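Long-range contact in toll-like receptor 13 (Mus musculus, PDB 4Z0C), which recognises bacterial 23S ribosomal RNA as an innate immune receptor and signals through MYD88 and TRAF6 to activate NF-kappa-B: residues S583-G588 / E611-E616. Sequence-based numbering, arbitrary orientation.
With nucleotides of chain C.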
ATOM      1  N   SER A 583       8.171   9.281  13.839  1.00 23.72           N
ATOM      2  CA  SER A 583       7.073   8.814  14.666  1.00 24.86           C
ATOM      3  C   SER A 583       6.397   7.618  14.034  1.00 28.04           C
ATOM      4  O   SER A 583       6.488   7.423  12.832  1.00 29.31           O
ATOM      5  CB  SER A 583       6.052   9.938  14.860  1.00 26.69           C
ATOM      6  OG  SER A 583       6.700  11.099  15.353  1.00 31.53           O
ATOM      7  N   GLY A 584       5.731   6.816  14.856  1.00 28.04           N
ATOM      8  CA  GLY A 584       4.837   5.790  14.361  1.00 24.66           C
ATOM      9  C   GLY A 584       5.461   4.456  13.965  1.00 30.18           C
ATOM     10  O   GLY A 584       4.847   3.726  13.209  1.00 31.66           O
ATOM     11  N   THR A 585       6.660   4.129  14.450  1.00 20.67           N
ATOM     12  CA  THR A 585       7.198   2.786  14.239  1.00 20.71           C
ATOM     13  C   THR A 585       6.506   1.783  15.161  1.00 33.19           C
ATOM     14  O   THR A 585       6.433   0.603  14.850  1.00 32.01           O
ATOM     15  CB  THR A 585       8.731   2.715  14.395  1.00 21.38           C
ATOM     16  OG1 THR A 585       9.101   2.703  15.791  1.00 30.28           O
ATOM     17  CG2 THR A 585       9.395   3.880  13.665  1.00 16.71           C
ATOM     18  N   LYS A 586       6.052   2.259  16.316  1.00 37.02           N
ATOM     19  CA  LYS A 586       5.088   1.538  17.150  1.00 29.92           C
ATOM     20  C   LYS A 586       5.572   0.369  18.011  1.00 32.22           C
ATOM     21  O   LYS A 586       4.789  -0.139  18.805  1.00 47.35           O
ATOM     22  CB  LYS A 586       3.865   1.094  16.337  1.00 33.91           C
ATOM     23  CG  LYS A 586       2.985   2.223  15.823  1.00 45.57           C
ATOM     24  CD  LYS A 586       1.589   1.699  15.493  1.00 54.57           C
ATOM     25  CE  LYS A 586       0.785   2.660  14.604  1.00 59.64           C
ATOM     26  NZ  LYS A 586       1.124   2.539  13.144  1.00 51.95           N
ATOM     27  N   ASP A 587       6.816  -0.083  17.892  1.00 31.23           N
ATOM     28  CA  ASP A 587       7.326  -0.932  18.983  1.00 49.70           C
ATOM     29  C   ASP A 587       8.827  -0.856  19.182  1.00 47.52           C
ATOM     30  O   ASP A 587       9.583  -1.753  18.791  1.00 47.90           O
ATOM     31  CB  ASP A 587       6.811  -2.389  18.958  1.00 59.54           C
ATOM     32  CG  ASP A 587       7.166  -3.111  17.706  1.00 64.22           C
ATOM     33  OD1 ASP A 587       7.570  -2.431  16.746  1.00 73.97           O
ATOM     34  OD2 ASP A 587       7.005  -4.352  17.671  1.00 61.58           O
ATOM     35  N   GLY A 588       9.204   0.234  19.847  1.00 37.50           N
ATOM     36  CA  GLY A 588      10.565   0.625  20.155  1.00 35.48           C
ATOM     37  C   GLY A 588      11.772  -0.151  19.677  1.00 32.56           C
ATOM     38  O   GLY A 588      12.240   0.041  18.550  1.00 41.43           O
ATOM     39  N   GLU A 611       7.120  10.327  18.231  1.00 20.70           N
ATOM     40  CA  GLU A 611       5.838   9.904  18.819  1.00 27.75           C
ATOM     41  C   GLU A 611       5.396   8.504  18.412  1.00 25.63           C
ATOM     42  O   GLU A 611       5.797   7.997  17.371  1.00 27.08           O
ATOM     43  CB  GLU A 611       4.716  10.900  18.438  1.00 25.07           C
ATOM     44  CG  GLU A 611       5.162  12.368  18.368  1.00 33.71           C
ATOM     45  CD  GLU A 611       4.053  13.363  17.965  1.00 39.72           C
ATOM     46  OE1 GLU A 611       2.942  12.950  17.545  1.00 39.67           O
ATOM     47  OE2 GLU A 611       4.326  14.580  18.020  1.00 35.47           O
ATOM     48  N   ASN A 612       4.540   7.900  19.225  1.00 22.34           N
ATOM     49  CA  ASN A 612       3.935   6.619  18.884  1.00 25.54           C
ATOM     50  C   ASN A 612       4.981   5.580  18.498  1.00 29.77           C
ATOM     51  O   ASN A 612       4.835   4.861  17.512  1.00 31.77           O
ATOM     52  CB  ASN A 612       2.918   6.779  17.762  1.00 31.89           C
ATOM     53  CG  ASN A 612       1.595   6.113  18.085  1.00 47.21           C
ATOM     54  OD1 ASN A 612       1.483   4.886  18.107  1.00 51.04           O
ATOM     55  ND2 ASN A 612       0.576   6.928  18.344  1.00 50.53           N
ATOM     56  N   ASN A 613       6.061   5.527  19.268  1.00 30.46           N
ATOM     57  CA  ASN A 613       7.104   4.556  19.009  1.00 27.72           C
ATOM     58  C   ASN A 613       7.170   3.550  20.133  1.00 31.68           C
ATOM     59  O   ASN A 613       8.044   2.688  20.129  1.00 29.66           O
ATOM     60  CB  ASN A 613       8.444   5.241  18.856  1.00 28.64           C
ATOM     61  CG  ASN A 613       8.636   5.810  17.490  1.00 30.26           C
ATOM     62  OD1 ASN A 613       8.407   5.130  16.503  1.00 30.92           O
ATOM     63  ND2 ASN A 613       9.034   7.073  17.416  1.00 24.74           N
ATOM     64  N   ASN A 614       6.251   3.663  21.093  1.00 41.77           N
ATOM     65  CA  ASN A 614       6.267   2.785  22.262  1.00 40.92           C
ATOM     66  C   ASN A 614       7.620   2.672  22.964  1.00 34.52           C
ATOM     67  O   ASN A 614       7.976   1.607  23.461  1.00 36.59           O
ATOM     68  CB  ASN A 614       5.735   1.398  21.893  1.00 46.78           C
ATOM     69  CG  ASN A 614       4.238   1.262  22.105  1.00 62.29           C
ATOM     70  OD1 ASN A 614       3.775   0.252  22.628  1.00 74.62           O
ATOM     71  ND2 ASN A 614       3.478   2.287  21.734  1.00 66.81           N
ATOM     72  N   LEU A 615       8.370   3.770  22.990  1.00 30.79           N
ATOM     73  CA  LEU A 615       9.651   3.841  23.700  1.00 31.70           C
ATOM     74  C   LEU A 615       9.474   3.530  25.188  1.00 34.50           C
ATOM     75  O   LEU A 615       8.534   4.014  25.816  1.00 32.35           O
ATOM     76  CB  LEU A 615      10.239   5.245  23.562  1.00 40.00           C
ATOM     77  CG  LEU A 615      11.276   5.605  22.490  1.00 40.83           C
ATOM     78  CD1 LEU A 615      11.304   4.636  21.325  1.00 34.67           C
ATOM     79  CD2 LEU A 615      11.066   7.061  22.010  1.00 31.51           C
ATOM     80  N   GLU A 616      10.393   2.751  25.756  1.00 37.96           N
ATOM     81  CA  GLU A 616      10.298   2.368  27.164  1.00 39.19           C
ATOM     82  C   GLU A 616      11.243   3.192  28.065  1.00 33.97           C
ATOM     83  O   GLU A 616      10.976   3.391  29.252  1.00 35.65           O
ATOM     84  CB  GLU A 616      10.544   0.859  27.313  1.00 51.14           C
ATOM     85  CG  GLU A 616       9.469   0.160  28.129  1.00 67.56           C
ATOM     86  CD  GLU A 616       8.446  -0.547  27.250  1.00 73.05           C
ATOM     87  OE1 GLU A 616       8.666  -0.578  26.025  1.00 80.37           O
ATOM     88  OE2 GLU A 616       7.415  -1.041  27.768  1.00 69.36           O
TER
ATOM     89  P     G C   8      -3.843  13.040  18.791  1.00 35.46           P
ATOM     90  OP1   G C   8      -4.935  13.207  19.788  1.00 29.05           O
ATOM     91  OP2   G C   8      -2.443  13.461  19.056  1.00 34.61           O
ATOM     92  O5'   G C   8      -3.838  11.476  18.491  1.00 31.07           O
ATOM     93  C5'   G C   8      -5.002  10.867  17.944  1.00 41.76           C
ATOM     94  C4'   G C   8      -4.796   9.407  17.639  1.00 37.74           C
ATOM     95  O4'   G C   8      -3.876   9.256  16.522  1.00 29.58           O
ATOM     96  C3'   G C   8      -4.225   8.580  18.791  1.00 35.04           C
ATOM     97  O3'   G C   8      -5.005   7.412  18.991  1.00 36.57           O
ATOM     98  C2'   G C   8      -2.834   8.185  18.307  1.00 34.87           C
ATOM     99  O2'   G C   8      -2.398   6.919  18.747  1.00 41.07           O
ATOM    100  C1'   G C   8      -2.992   8.203  16.798  1.00 32.50           C
ATOM    101  N9    G C   8      -1.713   8.394  16.117  1.00 32.40           N
ATOM    102  C8    G C   8      -1.172   7.521  15.207  1.00 25.28           C
ATOM    103  N7    G C   8       0.017   7.891  14.819  1.00 34.69           N
ATOM    104  C5    G C   8       0.294   9.052  15.538  1.00 33.99           C
ATOM    105  C6    G C   8       1.441   9.898  15.532  1.00 34.22           C
ATOM    106  O6    G C   8       2.481   9.794  14.870  1.00 34.75           O
ATOM    107  N1    G C   8       1.305  10.969  16.406  1.00 31.49           N
ATOM    108  C2    G C   8       0.207  11.191  17.192  1.00 35.25           C
ATOM    109  N2    G C   8       0.266  12.277  17.983  1.00 37.82           N
ATOM    110  N3    G C   8      -0.866  10.407  17.206  1.00 30.97           N
ATOM    111  C4    G C   8      -0.760   9.362  16.365  1.00 27.53           C
ATOM    112  P     A C   7      -2.867  17.928  17.308  1.00 34.98           P
ATOM    113  OP1   A C   7      -4.069  17.641  18.125  1.00 40.18           O
ATOM    114  OP2   A C   7      -1.525  17.983  17.929  1.00 34.90           O
ATOM    115  O5'   A C   7      -2.813  16.847  16.139  1.00 43.08           O
ATOM    116  C5'   A C   7      -4.002  16.332  15.560  1.00 31.73           C
ATOM    117  C4'   A C   7      -3.868  14.862  15.263  1.00 27.40           C
ATOM    118  O4'   A C   7      -2.930  14.644  14.172  1.00 24.71           O
ATOM    119  C3'   A C   7      -3.316  14.009  16.394  1.00 26.73           C
ATOM    120  O3'   A C   7      -4.285  13.709  17.390  1.00 28.43           O
ATOM    121  C2'   A C   7      -2.778  12.782  15.651  1.00 29.17           C
ATOM    122  O2'   A C   7      -3.834  11.904  15.300  1.00 28.42           O
ATOM    123  C1'   A C   7      -2.241  13.417  14.365  1.00 27.50           C
ATOM    124  N9    A C   7      -0.795  13.694  14.459  1.00 35.88           N
ATOM    125  C8    A C   7      -0.215  14.696  15.204  1.00 31.76           C
ATOM    126  N7    A C   7       1.084  14.731  15.107  1.00 34.90           N
ATOM    127  C5    A C   7       1.390  13.672  14.258  1.00 38.66           C
ATOM    128  C6    A C   7       2.623  13.174  13.778  1.00 40.69           C
ATOM    129  N6    A C   7       3.788  13.734  14.113  1.00 33.38           N
ATOM    130  N1    A C   7       2.604  12.094  12.939  1.00 39.01           N
ATOM    131  C2    A C   7       1.414  11.559  12.618  1.00 33.84           C
ATOM    132  N3    A C   7       0.195  11.938  13.017  1.00 43.77           N
ATOM    133  C4    A C   7       0.242  13.016  13.844  1.00 39.33           C
TER
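S583 meets E611 where both backbones leave their strands: the serine OG accepts the N-H of E611 at 3.0 Å. With OG turned back beside its own backbone N (chi1 -53°), a short hydroxyl side chain suffices to reach the neighbouring backbone, while its CB lies near O6 of guanosine 8 of the RNA, chain C. E611 helps to read that base. Its chain runs extended beyond CG and carries OE1 to the edge bearing N1 and N2 of the guanine, each donating a bond of 2.8 Å; one carboxylate oxygen takes both neighbouring N-H groups of the base, each bond somewhat bent. OE2 is held by S633 of the next turn. G584, at a positive phi of 84° that a residue without a side chain adopts easily, gives its N-H to E611 O at 2.8 Å. T585 then meets N613, the asparagine of the ladder characteristic of leucine-rich repeats; here consecutive turns of the receptor's ectodomain solenoid, LRR 23 and LRR 24, are joined. N613 OD1 accepts T585 N at 2.9 Å and T585 OG1 at 2.6 Å, from opposite faces of the amide plane, and ND2 turns to the carbonyl of I582, so both ends of this buried amide are engaged. The threonine suits because its hydroxyl, placed between backbone N and carbonyl carbon (chi1 78°), points to the same oxygen as its own N-H. K586 N makes a weak bond to N612 O, and K586 CG lies 3.6 Å from that oxygen. Beyond it, K586 O rests against CB of N614. The CB of D587 points away from 611-616, and its carboxylate forms a salt bridge with R590. Finally G588 donates its N-H to N613 O at 2.7 Å.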